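PDB 6K8H: aminotransferase class-III from Sphaerobacter thermophilus DSM 20745, which belongs to the class-III aminotransferases, fold-type I proteins of the pyridoxal-phosphate-dependent superfamily, and is seen here as an assembly of two chains. Local coordinates for residues T112-S117 with S262-M267; G152-S157 with N224-G229; D255-L260 with L277-K282. All blocks are in the same frame, centred on the assembly; numbering follows the deposited sequence.

Overall arrangement
Following the chain from the N terminus, interaction 1 opens first, at the C-terminal end of helix 102-114. Next comes 152-157, the loop after strand 146-150, which meets 224-229, the loop after strand 216-221; this closes interaction 2, nested wholly within the loop of interaction 1. Residues 255-260 then follow strand 251-255 and open interaction 3. Before it closes, 262-267 returns to 112-117 and ends interaction 1, so interactions 1 and 3 cross; strand 277-281 with K282 completes interaction 3. Interactions 2 and 3 run in series, and both reach the bound PLR from the seven-stranded mixed sheet. Interaction 1 packs beside interaction 3, where M267 meets E256.

Interaction 1. Residues T112-S117 with S262-M267; sequences TERVPS and SDYGGM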
ATOM      1  N   THR B 112       1.006 -20.441   5.539  1.00  9.28           N
ATOM      2  CA  THR B 112       0.114 -21.529   5.145  1.00 10.86           C
ATOM      3  C   THR B 112       0.217 -22.708   6.106  1.00 11.74           C
ATOM      4  O   THR B 112      -0.768 -23.432   6.292  1.00 13.94           O
ATOM      5  CB  THR B 112       0.385 -21.991   3.699  1.00 12.26           C
ATOM      6  OG1 THR B 112       1.762 -22.344   3.540  1.00 13.64           O
ATOM      7  CG2 THR B 112       0.018 -20.903   2.694  1.00  8.90           C
ATOM      8  N   GLU B 113       1.374 -22.908   6.750  1.00 11.98           N
ATOM      9  CA  GLU B 113       1.470 -23.988   7.728  1.00 10.32           C
ATOM     10  C   GLU B 113       0.625 -23.688   8.957  1.00 13.75           C
ATOM     11  O   GLU B 113       0.008 -24.596   9.531  1.00 18.24           O
ATOM     12  CB  GLU B 113       2.929 -24.219   8.135  1.00 18.03           C
ATOM     13  CG  GLU B 113       3.693 -25.185   7.230  1.00 28.55           C
ATOM     14  CD  GLU B 113       5.203 -24.904   7.167  1.00 38.78           C
ATOM     15  OE1 GLU B 113       5.784 -24.409   8.170  1.00 37.66           O
ATOM     16  OE2 GLU B 113       5.806 -25.190   6.104  1.00 40.83           O
ATOM     17  N   ARG B 114       0.552 -22.415   9.355  1.00 13.55           N
ATOM     18  CA  ARG B 114      -0.103 -22.081  10.619  1.00 10.16           C
ATOM     19  C   ARG B 114      -1.622 -21.937  10.499  1.00 13.03           C
ATOM     20  O   ARG B 114      -2.342 -22.317  11.428  1.00 13.58           O
ATOM     21  CB  ARG B 114       0.476 -20.788  11.180  1.00 10.66           C
ATOM     22  CG  ARG B 114       1.901 -20.920  11.652  1.00 14.27           C
ATOM     23  CD  ARG B 114       2.276 -19.758  12.547  1.00 10.83           C
ATOM     24  NE  ARG B 114       3.644 -19.891  13.010  1.00 13.48           N
ATOM     25  CZ  ARG B 114       4.195 -19.109  13.925  1.00 15.54           C
ATOM     26  NH1 ARG B 114       3.479 -18.123  14.458  1.00 10.51           N
ATOM     27  NH2 ARG B 114       5.456 -19.316  14.296  1.00 10.04           N
ATOM     28  N   VAL B 115      -2.124 -21.360   9.416  1.00 11.68           N
ATOM     29  CA  VAL B 115      -3.555 -21.048   9.269  1.00 12.26           C
ATOM     30  C   VAL B 115      -4.188 -22.053   8.361  1.00 13.61           C
ATOM     31  O   VAL B 115      -3.830 -22.137   7.160  1.00 13.24           O
ATOM     32  CB  VAL B 115      -3.773 -19.621   8.737  1.00 11.36           C
ATOM     33  CG1 VAL B 115      -5.266 -19.303   8.723  1.00  9.82           C
ATOM     34  CG2 VAL B 115      -2.991 -18.576   9.541  1.00 12.50           C
ATOM     35  N   PRO B 116      -5.182 -22.838   8.809  1.00 11.67           N
ATOM     36  CA  PRO B 116      -5.721 -23.926   7.978  1.00 12.37           C
ATOM     37  C   PRO B 116      -6.311 -23.470   6.647  1.00 15.68           C
ATOM     38  O   PRO B 116      -6.024 -24.087   5.615  1.00 16.34           O
ATOM     39  CB  PRO B 116      -6.792 -24.548   8.882  1.00 17.34           C
ATOM     40  CG  PRO B 116      -6.274 -24.282  10.288  1.00 20.23           C
ATOM     41  CD  PRO B 116      -5.659 -22.899  10.208  1.00 13.45           C
ATOM     42  N   SER B 117      -7.116 -22.401   6.638  1.00 11.45           N
ATOM     43  CA  SER B 117      -7.721 -21.905   5.403  1.00 12.90           C
ATOM     44  C   SER B 117      -6.693 -21.431   4.384  1.00 10.88           C
ATOM     45  O   SER B 117      -7.032 -21.297   3.204  1.00 10.88           O
ATOM     46  CB  SER B 117      -8.704 -20.763   5.705  1.00 11.98           C
ATOM     47  OG  SER B 117      -8.021 -19.526   5.852  1.00 14.62           O
ATOM     48  N   SER B 262      -4.656 -13.167  17.336  1.00 12.20           N
ATOM     49  CA  SER B 262      -5.424 -13.737  18.444  1.00 14.79           C
ATOM     50  C   SER B 262      -5.005 -15.160  18.799  1.00 13.35           C
ATOM     51  O   SER B 262      -5.289 -15.617  19.916  1.00 10.85           O
ATOM     52  CB  SER B 262      -6.916 -13.713  18.115  1.00 12.45           C
ATOM     53  OG  SER B 262      -7.323 -12.408  17.759  1.00 19.50           O
ATOM     54  N   ASP B 263      -4.304 -15.850  17.903  1.00 12.51           N
ATOM     55  CA  ASP B 263      -4.086 -17.282  18.045  1.00 13.29           C
ATOM     56  C   ASP B 263      -3.043 -17.724  17.021  1.00 16.84           C
ATOM     57  O   ASP B 263      -2.846 -17.070  15.986  1.00 13.74           O
ATOM     58  CB  ASP B 263      -5.406 -18.038  17.852  1.00 12.78           C
ATOM     59  CG  ASP B 263      -5.257 -19.527  17.994  1.00 18.92           C
ATOM     60  OD1 ASP B 263      -5.340 -20.016  19.142  1.00 19.63           O
ATOM     61  OD2 ASP B 263      -5.056 -20.203  16.959  1.00 15.45           O
ATOM     62  N   TYR B 264      -2.377 -18.848  17.318  1.00 12.68           N
ATOM     63  CA  TYR B 264      -1.409 -19.409  16.372  1.00 10.84           C
ATOM     64  C   TYR B 264      -2.003 -19.535  14.972  1.00 13.37           C
ATOM     65  O   TYR B 264      -1.325 -19.261  13.971  1.00 11.79           O
ATOM     66  CB  TYR B 264      -0.924 -20.772  16.882  1.00 14.16           C
ATOM     67  CG  TYR B 264       0.347 -21.308  16.219  1.00 14.35           C
ATOM     68  CD1 TYR B 264       1.591 -20.791  16.546  1.00 14.13           C
ATOM     69  CD2 TYR B 264       0.292 -22.338  15.293  1.00 18.31           C
ATOM     70  CE1 TYR B 264       2.750 -21.271  15.969  1.00 17.72           C
ATOM     71  CE2 TYR B 264       1.451 -22.837  14.704  1.00 19.40           C
ATOM     72  CZ  TYR B 264       2.676 -22.293  15.041  1.00 20.94           C
ATOM     73  OH  TYR B 264       3.837 -22.775  14.463  1.00 25.05           O
ATOM     74  N   GLY B 265      -3.285 -19.891  14.884  1.00 10.62           N
ATOM     75  CA  GLY B 265      -3.979 -20.028  13.616  1.00 13.39           C
ATOM     76  C   GLY B 265      -5.023 -18.956  13.350  1.00 11.29           C
ATOM     77  O   GLY B 265      -5.959 -19.176  12.576  1.00 10.25           O
ATOM     78  N   GLY B 266      -4.900 -17.804  13.999  1.00  9.10           N
ATOM     79  CA  GLY B 266      -5.809 -16.706  13.763  1.00 10.05           C
ATOM     80  C   GLY B 266      -7.128 -16.820  14.515  1.00 10.84           C
ATOM     81  O   GLY B 266      -7.480 -17.844  15.125  1.00 14.28           O
ATOM     82  N   MET B 267      -7.874 -15.715  14.466  1.00 11.01           N
ATOM     83  CA  MET B 267      -9.187 -15.697  15.100  1.00 11.02           C
ATOM     84  C   MET B 267     -10.132 -16.668  14.416  1.00 15.14           C
ATOM     85  O   MET B 267     -11.003 -17.245  15.073  1.00 11.25           O
ATOM     86  CB  MET B 267      -9.778 -14.288  15.086  1.00 14.44           C
ATOM     87  CG  MET B 267     -10.940 -14.115  16.042  1.00 14.03           C
ATOM     88  SD  MET B 267     -10.440 -14.537  17.724  1.00 21.25           S
ATOM     89  CE  MET B 267     -11.914 -14.145  18.655  1.00 18.55           C
TER
HETATM   90  O   HOH W   1       0.836 -17.395  13.926  1.00  6.56           O
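The C-terminal end of helix 102-114 meets the turn leading into helix 266-271, and the contact is carried mainly by R114 lying across the ring of Y264. The arginine is extended from CG to NE, and the two side chains cross at about a right angle. R114 CD sits over the ring face, 3.8 Å from the centroid of the Y264 ring, as a CH-pi contact. Further along, the guanidinium lies above the rim of the ring, its plane tilted 23° from that of the phenol, with R114 CZ 3.3 Å from Y264 CE1. R114 NE is also near Y264 OH, but the angle is too poor for a hydrogen bond. The guanidinium uses its edge for a water instead: in its plane, R114 NH1 donates to water 1 over 2.8 Å, and the same water donates to the backbone O of Y264. Weak bonds from R114 to the O atoms of M332 and L335 add to the grip, while P337 and F340 of helix 337-361 pack on the tyrosine.

The turn itself is type I, from D263 to G266, closed by G266 N to D263 O. Superimposed on it is an Asx turn in which D263 OD2 accepts from G265 N at 2.7 Å, nearly straight at 164°. G265 thus sits beside the end of helix 102-114: R114 O comes to 3.6 Å from G265 CA, an approach eased by the lack of a side chain. V115, the first residue to leave helical geometry, lays its CG1 3.9 Å from G265 O, and that oxygen accepts from S269 OG one turn into helix 266-271.

Interaction 2. Residues G152-S157 with N224-G229; sequences GCYHGS and NPRSLG. With PLR ((5-hydroxy-4,6-dimethylpyridin-3-yl)methyl dihydrogen phosphate), chain D.
Y154 and R226, two residues of the PLR pocket, lie side by side on loops that follow neighbouring parallel strands, 146-150 and 216-221, of the central sheet of the fold-type I domain. Starting at its root, Y154 CB faces S227 OG at 3.9 Å. The ring leaves with CG anti to the backbone N (chi1 177°), which carries it alongside the arginine toward the ligand. Y154 CD2 comes to 4.0 Å from R226 NH2, with the ring and guanidinium planes 49° apart. Next along, Y154 CE2 is 3.8 Å from PLR C4, and PLR C4A lies at the ring edge, in its plane. One ring face is covered by the tyrosine's own loop, with G156 N over the centre.

Farther from the ligand, G152 O lies 3.1 Å from S227 CB and also accepts from water 2, which reaches S227 O only weakly. C153 SG touches two apolar side chains, lying 3.9 Å from P225 CB and 3.5 Å from L228 CD1.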
ATOM      1  N   GLY B 152     -20.312   0.137  10.444  1.00  9.19           N
ATOM      2  CA  GLY B 152     -19.438   0.634  11.489  1.00  8.34           C
ATOM      3  C   GLY B 152     -18.073  -0.011  11.561  1.00 10.93           C
ATOM      4  O   GLY B 152     -17.346   0.217  12.537  1.00 11.26           O
ATOM      5  N   CYS B 153     -17.674  -0.776  10.553  1.00  9.59           N
ATOM      6  CA  CYS B 153     -16.426  -1.514  10.615  1.00  7.57           C
ATOM      7  C   CYS B 153     -15.393  -0.948   9.648  1.00 10.13           C
ATOM      8  O   CYS B 153     -15.716  -0.567   8.515  1.00  9.84           O
ATOM      9  CB  CYS B 153     -16.648  -2.989  10.275  1.00  6.29           C
ATOM     10  SG  CYS B 153     -17.565  -3.942  11.496  1.00 10.56           S
ATOM     11  N   TYR B 154     -14.144  -0.951  10.090  1.00 10.44           N
ATOM     12  CA  TYR B 154     -13.039  -0.331   9.369  1.00 12.43           C
ATOM     13  C   TYR B 154     -12.218  -1.388   8.640  1.00  9.29           C
ATOM     14  O   TYR B 154     -11.885  -2.428   9.215  1.00 10.21           O
ATOM     15  CB  TYR B 154     -12.147   0.447  10.342  1.00 14.87           C
ATOM     16  CG  TYR B 154     -10.938   1.071   9.681  1.00 13.34           C
ATOM     17  CD1 TYR B 154     -11.058   2.230   8.935  1.00 13.81           C
ATOM     18  CD2 TYR B 154      -9.679   0.487   9.795  1.00 17.01           C
ATOM     19  CE1 TYR B 154      -9.948   2.810   8.320  1.00 16.84           C
ATOM     20  CE2 TYR B 154      -8.570   1.057   9.188  1.00 17.74           C
ATOM     21  CZ  TYR B 154      -8.715   2.213   8.450  1.00 15.08           C
ATOM     22  OH  TYR B 154      -7.613   2.782   7.862  1.00 24.57           O
ATOM     23  N   HIS B 155     -11.892  -1.122   7.371  1.00 10.12           N
ATOM     24  CA  HIS B 155     -11.075  -2.047   6.594  1.00  9.68           C
ATOM     25  C   HIS B 155     -10.005  -1.331   5.772  1.00 12.99           C
ATOM     26  O   HIS B 155      -9.488  -1.912   4.812  1.00 11.73           O
ATOM     27  CB  HIS B 155     -11.927  -2.887   5.649  1.00 10.12           C
ATOM     28  CG  HIS B 155     -13.019  -3.649   6.333  1.00  9.81           C
ATOM     29  ND1 HIS B 155     -12.778  -4.780   7.076  1.00  9.11           N
ATOM     30  CD2 HIS B 155     -14.359  -3.449   6.372  1.00  9.33           C
ATOM     31  CE1 HIS B 155     -13.920  -5.240   7.558  1.00 10.38           C
ATOM     32  NE2 HIS B 155     -14.897  -4.454   7.141  1.00  9.56           N
ATOM     33  N   GLY B 156      -9.685  -0.086   6.090  1.00 10.73           N
ATOM     34  CA  GLY B 156      -8.705   0.666   5.319  1.00 13.46           C
ATOM     35  C   GLY B 156      -9.356   1.705   4.433  1.00 12.24           C
ATOM     36  O   GLY B 156     -10.525   2.052   4.600  1.00  9.47           O
ATOM     37  N   SER B 157      -8.581   2.202   3.462  1.00  8.71           N
ATOM     38  CA  SER B 157      -8.976   3.360   2.661  1.00  8.57           C
ATOM     39  C   SER B 157      -9.492   3.010   1.258  1.00 11.14           C
ATOM     40  O   SER B 157      -9.762   3.920   0.464  1.00 10.38           O
ATOM     41  CB  SER B 157      -7.809   4.363   2.580  1.00 11.19           C
ATOM     42  OG  SER B 157      -6.623   3.746   2.145  1.00 12.82           O
ATOM     43  N   ASN B 224     -13.323  -9.819  15.000  1.00 10.69           N
ATOM     44  CA  ASN B 224     -13.377  -9.106  16.305  1.00 10.18           C
ATOM     45  C   ASN B 224     -13.122  -7.618  16.041  1.00 10.53           C
ATOM     46  O   ASN B 224     -12.054  -7.130  16.427  1.00 12.95           O
ATOM     47  CB  ASN B 224     -12.365  -9.715  17.277  1.00 12.75           C
ATOM     48  CG  ASN B 224     -12.685  -9.458  18.733  1.00 14.07           C
ATOM     49  OD1 ASN B 224     -13.670  -8.797  19.052  1.00 12.79           O
ATOM     50  ND2 ASN B 224     -11.860  -9.991  19.618  1.00 13.80           N
ATOM     51  N   PRO B 225     -14.068  -6.864  15.446  1.00 11.95           N
ATOM     52  CA  PRO B 225     -13.791  -5.478  15.071  1.00 11.70           C
ATOM     53  C   PRO B 225     -13.552  -4.514  16.239  1.00  9.73           C
ATOM     54  O   PRO B 225     -14.379  -4.405  17.109  1.00 11.08           O
ATOM     55  CB  PRO B 225     -15.045  -5.059  14.289  1.00  9.96           C
ATOM     56  CG  PRO B 225     -16.128  -5.981  14.798  1.00 11.24           C
ATOM     57  CD  PRO B 225     -15.432  -7.283  15.136  1.00  9.05           C
ATOM     58  N   ARG B 226     -12.435  -3.794  16.182  1.00 13.30           N
ATOM     59  CA  ARG B 226     -12.109  -2.783  17.216  1.00 14.52           C
ATOM     60  C   ARG B 226     -13.169  -1.672  17.172  1.00 15.39           C
ATOM     61  O   ARG B 226     -13.561  -1.191  18.235  1.00 12.61           O
ATOM     62  CB  ARG B 226     -10.735  -2.173  16.952  1.00 16.76           C
ATOM     63  CG  ARG B 226     -10.651  -0.715  17.368  1.00 20.55           C
ATOM     64  CD  ARG B 226      -9.277  -0.112  17.211  1.00 20.35           C
ATOM     65  NE  ARG B 226      -8.774  -0.261  15.862  1.00 29.33           N
ATOM     66  CZ  ARG B 226      -9.094   0.535  14.854  1.00 37.42           C
ATOM     67  NH1 ARG B 226      -9.927   1.544  15.046  1.00 39.00           N
ATOM     68  NH2 ARG B 226      -8.561   0.333  13.664  1.00 37.91           N
ATOM     69  N   SER B 227     -13.612  -1.309  15.967  1.00  9.73           N
ATOM     70  CA  SER B 227     -14.568  -0.220  15.807  1.00 18.64           C
ATOM     71  C   SER B 227     -15.879  -0.484  16.536  1.00 15.98           C
ATOM     72  O   SER B 227     -16.555   0.466  16.958  1.00 16.09           O
ATOM     73  CB  SER B 227     -14.842  -0.018  14.314  1.00 16.05           C
ATOM     74  OG  SER B 227     -13.938   0.899  13.740  1.00 31.35           O
ATOM     75  N   LEU B 228     -16.237  -1.755  16.721  1.00 11.91           N
ATOM     76  CA  LEU B 228     -17.465  -2.107  17.415  1.00 10.69           C
ATOM     77  C   LEU B 228     -17.217  -2.571  18.849  1.00 11.89           C
ATOM     78  O   LEU B 228     -18.056  -3.276  19.422  1.00 17.62           O
ATOM     79  CB  LEU B 228     -18.226  -3.166  16.604  1.00 10.69           C
ATOM     80  CG  LEU B 228     -18.663  -2.728  15.188  1.00  9.61           C
ATOM     81  CD1 LEU B 228     -19.501  -3.805  14.430  1.00  6.70           C
ATOM     82  CD2 LEU B 228     -19.427  -1.423  15.234  1.00  9.70           C
ATOM     83  N   GLY B 229     -16.102  -2.169  19.454  1.00 10.54           N
ATOM     84  CA  GLY B 229     -15.845  -2.488  20.843  1.00 12.15           C
ATOM     85  C   GLY B 229     -15.108  -3.783  21.113  1.00  9.11           C
ATOM     86  O   GLY B 229     -15.086  -4.229  22.269  1.00  8.90           O
TER
HETATM   87  N1  PLR D 501      -8.278  -3.975   8.275  1.00 11.69           N
HETATM   88  C2  PLR D 501      -8.248  -3.819   9.594  1.00 15.00           C
HETATM   89  C2A PLR D 501      -9.159  -4.641  10.445  1.00 16.71           C
HETATM   90  C3  PLR D 501      -7.355  -2.908  10.177  1.00 21.00           C
HETATM   91  O3  PLR D 501      -7.346  -2.783  11.519  1.00 19.77           O
HETATM   92  C4  PLR D 501      -6.498  -2.151   9.354  1.00 18.77           C
HETATM   93  C4A PLR D 501      -5.557  -1.202   9.952  1.00 26.64           C
HETATM   94  C5  PLR D 501      -6.549  -2.347   7.970  1.00 19.17           C
HETATM   95  C6  PLR D 501      -7.460  -3.247   7.488  1.00 17.45           C
HETATM   96  C5A PLR D 501      -5.682  -1.556   7.027  1.00 17.28           C
HETATM   97  O4P PLR D 501      -4.259  -1.882   7.076  1.00 13.05           O
HETATM   98  P   PLR D 501      -3.182  -0.763   6.657  1.00 12.77           P
HETATM   99  O1P PLR D 501      -3.595  -0.311   5.293  1.00  6.81           O
HETATM  100  O2P PLR D 501      -3.297   0.321   7.665  1.00 10.14           O
HETATM  101  O3P PLR D 501      -1.844  -1.428   6.678  1.00  9.29           O
HETATM  102  O   HOH W   2     -18.101   2.122  14.376  1.00 13.32           O

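Interaction 3. Residues D255-L260 with L277-K282; sequences DEVISL and LTAMGK. With PLR ((5-hydroxy-4,6-dimethylpyridin-3-yl)methyl dihydrogen phosphate), chain D.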
ATOM      1  N   ASP B 255     -11.298 -10.315   7.414  1.00 10.10           N
ATOM      2  CA  ASP B 255     -10.296  -9.266   7.597  1.00 10.32           C
ATOM      3  C   ASP B 255      -9.623  -9.528   8.936  1.00 11.48           C
ATOM      4  O   ASP B 255     -10.157  -9.165   9.990  1.00  9.48           O
ATOM      5  CB  ASP B 255     -10.935  -7.881   7.548  1.00  9.86           C
ATOM      6  CG  ASP B 255      -9.921  -6.751   7.731  1.00 11.26           C
ATOM      7  OD1 ASP B 255      -8.762  -7.025   8.118  1.00  9.52           O
ATOM      8  OD2 ASP B 255     -10.284  -5.575   7.492  1.00 11.04           O
ATOM      9  N   GLU B 256      -8.454 -10.176   8.901  1.00  7.50           N
ATOM     10  CA  GLU B 256      -7.662 -10.432  10.097  1.00  8.01           C
ATOM     11  C   GLU B 256      -6.420  -9.550  10.160  1.00 11.86           C
ATOM     12  O   GLU B 256      -5.409  -9.945  10.744  1.00 10.28           O
ATOM     13  CB  GLU B 256      -7.274 -11.909  10.192  1.00  8.49           C
ATOM     14  CG  GLU B 256      -8.477 -12.858  10.276  1.00  8.89           C
ATOM     15  CD  GLU B 256      -8.312 -13.951  11.344  1.00 11.30           C
ATOM     16  OE1 GLU B 256      -7.822 -13.651  12.463  1.00 11.88           O
ATOM     17  OE2 GLU B 256      -8.685 -15.107  11.059  1.00 12.47           O
ATOM     18  N   VAL B 257      -6.471  -8.358   9.556  1.00  9.88           N
ATOM     19  CA  VAL B 257      -5.300  -7.483   9.582  1.00  7.81           C
ATOM     20  C   VAL B 257      -4.884  -7.200  11.023  1.00  8.44           C
ATOM     21  O   VAL B 257      -3.688  -7.157  11.338  1.00  9.15           O
ATOM     22  CB  VAL B 257      -5.575  -6.191   8.785  1.00  9.86           C
ATOM     23  CG1 VAL B 257      -4.450  -5.178   8.987  1.00  9.14           C
ATOM     24  CG2 VAL B 257      -5.713  -6.514   7.296  1.00  9.34           C
ATOM     25  N   ILE B 258      -5.853  -7.066  11.928  1.00  9.22           N
ATOM     26  CA  ILE B 258      -5.576  -7.022  13.359  1.00  7.38           C
ATOM     27  C   ILE B 258      -5.761  -8.387  14.025  1.00  9.23           C
ATOM     28  O   ILE B 258      -4.937  -8.785  14.849  1.00 10.79           O
ATOM     29  CB  ILE B 258      -6.445  -5.955  14.064  1.00 10.40           C
ATOM     30  CG1 ILE B 258      -5.877  -4.548  13.817  1.00  9.83           C
ATOM     31  CG2 ILE B 258      -6.515  -6.230  15.579  1.00 11.00           C
ATOM     32  CD1 ILE B 258      -6.576  -3.449  14.627  1.00 17.31           C
ATOM     33  N   SER B 259      -6.852  -9.103  13.722  1.00  8.93           N
ATOM     34  CA  SER B 259      -7.242 -10.250  14.552  1.00 12.66           C
ATOM     35  C   SER B 259      -6.333 -11.467  14.387  1.00  9.54           C
ATOM     36  O   SER B 259      -6.457 -12.414  15.179  1.00  8.76           O
ATOM     37  CB  SER B 259      -8.710 -10.626  14.325  1.00 11.70           C
ATOM     38  OG  SER B 259      -8.890 -11.283  13.086  1.00 10.89           O
ATOM     39  N   LEU B 260      -5.473 -11.506  13.362  1.00  7.96           N
ATOM     40  CA  LEU B 260      -4.649 -12.694  13.145  1.00  9.23           C
ATOM     41  C   LEU B 260      -3.773 -12.997  14.353  1.00  8.41           C
ATOM     42  O   LEU B 260      -3.391 -14.152  14.567  1.00 10.21           O
ATOM     43  CB  LEU B 260      -3.769 -12.524  11.902  1.00  8.95           C
ATOM     44  CG  LEU B 260      -3.160 -13.793  11.288  1.00 10.38           C
ATOM     45  CD1 LEU B 260      -4.170 -14.550  10.435  1.00  9.21           C
ATOM     46  CD2 LEU B 260      -1.910 -13.454  10.460  1.00  8.64           C
ATOM     47  N   LEU B 277     -11.258 -16.456   1.742  1.00  6.12           N
ATOM     48  CA  LEU B 277     -10.070 -15.616   1.714  1.00  5.73           C
ATOM     49  C   LEU B 277      -9.887 -14.960   3.069  1.00  6.20           C
ATOM     50  O   LEU B 277     -10.840 -14.774   3.828  1.00  7.55           O
ATOM     51  CB  LEU B 277     -10.145 -14.511   0.644  1.00  5.37           C
ATOM     52  CG  LEU B 277     -10.216 -14.947  -0.824  1.00  7.63           C
ATOM     53  CD1 LEU B 277     -10.401 -13.743  -1.719  1.00  3.75           C
ATOM     54  CD2 LEU B 277      -8.992 -15.751  -1.249  1.00  5.79           C
ATOM     55  N   THR B 278      -8.643 -14.588   3.347  1.00  8.06           N
ATOM     56  CA  THR B 278      -8.263 -13.815   4.520  1.00  7.10           C
ATOM     57  C   THR B 278      -7.326 -12.696   4.083  1.00  8.58           C
ATOM     58  O   THR B 278      -6.369 -12.938   3.337  1.00 10.18           O
ATOM     59  CB  THR B 278      -7.579 -14.687   5.575  1.00  7.93           C
ATOM     60  OG1 THR B 278      -8.420 -15.793   5.919  1.00 10.30           O
ATOM     61  CG2 THR B 278      -7.335 -13.878   6.834  1.00  9.16           C
ATOM     62  N   ALA B 279      -7.621 -11.475   4.532  1.00  8.70           N
ATOM     63  CA  ALA B 279      -6.725 -10.333   4.432  1.00  9.09           C
ATOM     64  C   ALA B 279      -5.950 -10.201   5.739  1.00  6.95           C
ATOM     65  O   ALA B 279      -6.506 -10.393   6.823  1.00  7.06           O
ATOM     66  CB  ALA B 279      -7.499  -9.040   4.144  1.00  6.40           C
ATOM     67  N   MET B 280      -4.651  -9.921   5.622  1.00  6.25           N
ATOM     68  CA  MET B 280      -3.734  -9.848   6.751  1.00  7.54           C
ATOM     69  C   MET B 280      -2.786  -8.683   6.530  1.00 10.05           C
ATOM     70  O   MET B 280      -2.655  -8.162   5.418  1.00  7.77           O
ATOM     71  CB  MET B 280      -2.925 -11.149   6.904  1.00  9.33           C
ATOM     72  CG  MET B 280      -3.771 -12.404   7.021  1.00  8.55           C
ATOM     73  SD  MET B 280      -2.860 -13.909   6.597  1.00 12.68           S
ATOM     74  CE  MET B 280      -3.151 -13.990   4.820  1.00  6.62           C
ATOM     75  N   GLY B 281      -2.090  -8.311   7.592  1.00  9.65           N
ATOM     76  CA  GLY B 281      -1.099  -7.250   7.551  1.00  9.97           C
ATOM     77  C   GLY B 281      -0.517  -7.067   8.934  1.00  7.89           C
ATOM     78  O   GLY B 281      -0.495  -8.022   9.715  1.00  9.00           O
ATOM     79  N   LYS B 282      -0.046  -5.853   9.243  1.00 11.07           N
ATOM     80  CA  LYS B 282       0.454  -5.492  10.570  1.00  8.73           C
ATOM     81  C   LYS B 282       1.524  -6.463  11.092  1.00  7.86           C
ATOM     82  O   LYS B 282       2.690  -6.380  10.661  1.00  9.12           O
ATOM     83  CB  LYS B 282      -0.741  -5.353  11.527  1.00 11.78           C
ATOM     84  CG  LYS B 282      -1.661  -4.169  11.140  1.00 13.74           C
ATOM     85  CD  LYS B 282      -2.685  -3.802  12.216  1.00 12.71           C
ATOM     86  CE  LYS B 282      -3.214  -2.349  12.062  1.00 16.67           C
ATOM     87  NZ  LYS B 282      -4.331  -2.200  11.065  1.00 24.61           N
TER
HETATM   88  N1  PLR D 501      -8.278  -3.975   8.275  1.00 11.69           N
HETATM   89  C2  PLR D 501      -8.248  -3.819   9.594  1.00 15.00           C
HETATM   90  C2A PLR D 501      -9.159  -4.641  10.445  1.00 16.71           C
HETATM   91  C3  PLR D 501      -7.355  -2.908  10.177  1.00 21.00           C
HETATM   92  O3  PLR D 501      -7.346  -2.783  11.519  1.00 19.77           O
HETATM   93  C4  PLR D 501      -6.498  -2.151   9.354  1.00 18.77           C
HETATM   94  C4A PLR D 501      -5.557  -1.202   9.952  1.00 26.64           C
HETATM   95  C5  PLR D 501      -6.549  -2.347   7.970  1.00 19.17           C
HETATM   96  C6  PLR D 501      -7.460  -3.247   7.488  1.00 17.45           C
HETATM   97  C5A PLR D 501      -5.682  -1.556   7.027  1.00 17.28           C
HETATM   98  O4P PLR D 501      -4.259  -1.882   7.076  1.00 13.05           O
HETATM   99  P   PLR D 501      -3.182  -0.763   6.657  1.00 12.77           P
HETATM  100  O1P PLR D 501      -3.595  -0.311   5.293  1.00  6.81           O
HETATM  101  O2P PLR D 501      -3.297   0.321   7.665  1.00 10.14           O
HETATM  102  O3P PLR D 501      -1.844  -1.428   6.678  1.00  9.29           O
HETATM  103  O   HOH W   3      -2.730  -9.843   9.983  1.00  8.91           O
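K282 is joined to PLR beside V257 and I258, an arrangement characteristic of fold-type I proteins, in which a lysine just after one strand and an aspartate at the end of the neighbouring parallel strand hold the ligand. The covalent link is modelled between K282 NZ and PLR C4A at 1.9 Å. A bend at the last torsion (chi4 83°) turns NZ to the ligand after the chain has passed V257 O and I258 CG1.

The polar contacts begin at the other end of the pyridine ring, where D255 OD2 lies 2.7 Å from PLR N1; the same oxygen is hydrogen-bonded to H155 ND1. D255 OD1 accepts from V257 N, 3.0 Å, 166°, an Asx turn that holds the carboxylate in place. D255 and A279 form a parallel beta bridge between strands 251-255 and 277-281, and E256 N donates to A279 O over 2.9 Å. Strand 251-255 ends here and the chain turns, and water 3 links E256 O to G281 N. The side chain of E256 is held by S259 OG, M267 N and Q268, and PLR itself is also hydrogen-bonded to T317 of the second subunit.

The rest is van der Waals packing. V257 and K282 cross at about a right angle, V257 O 3.5 Å from K282 CB and V257 CG1 approaching K282 NZ. V257 CB lies over one face of the pyridine, 3.5 Å from PLR N1, while I258 CG1 comes to 3.2 Å from PLR O3. The apolar pairs are V257 CG2 with A279 CB and L260 CD2 with M280 SD, the latter 4.0 Å apart.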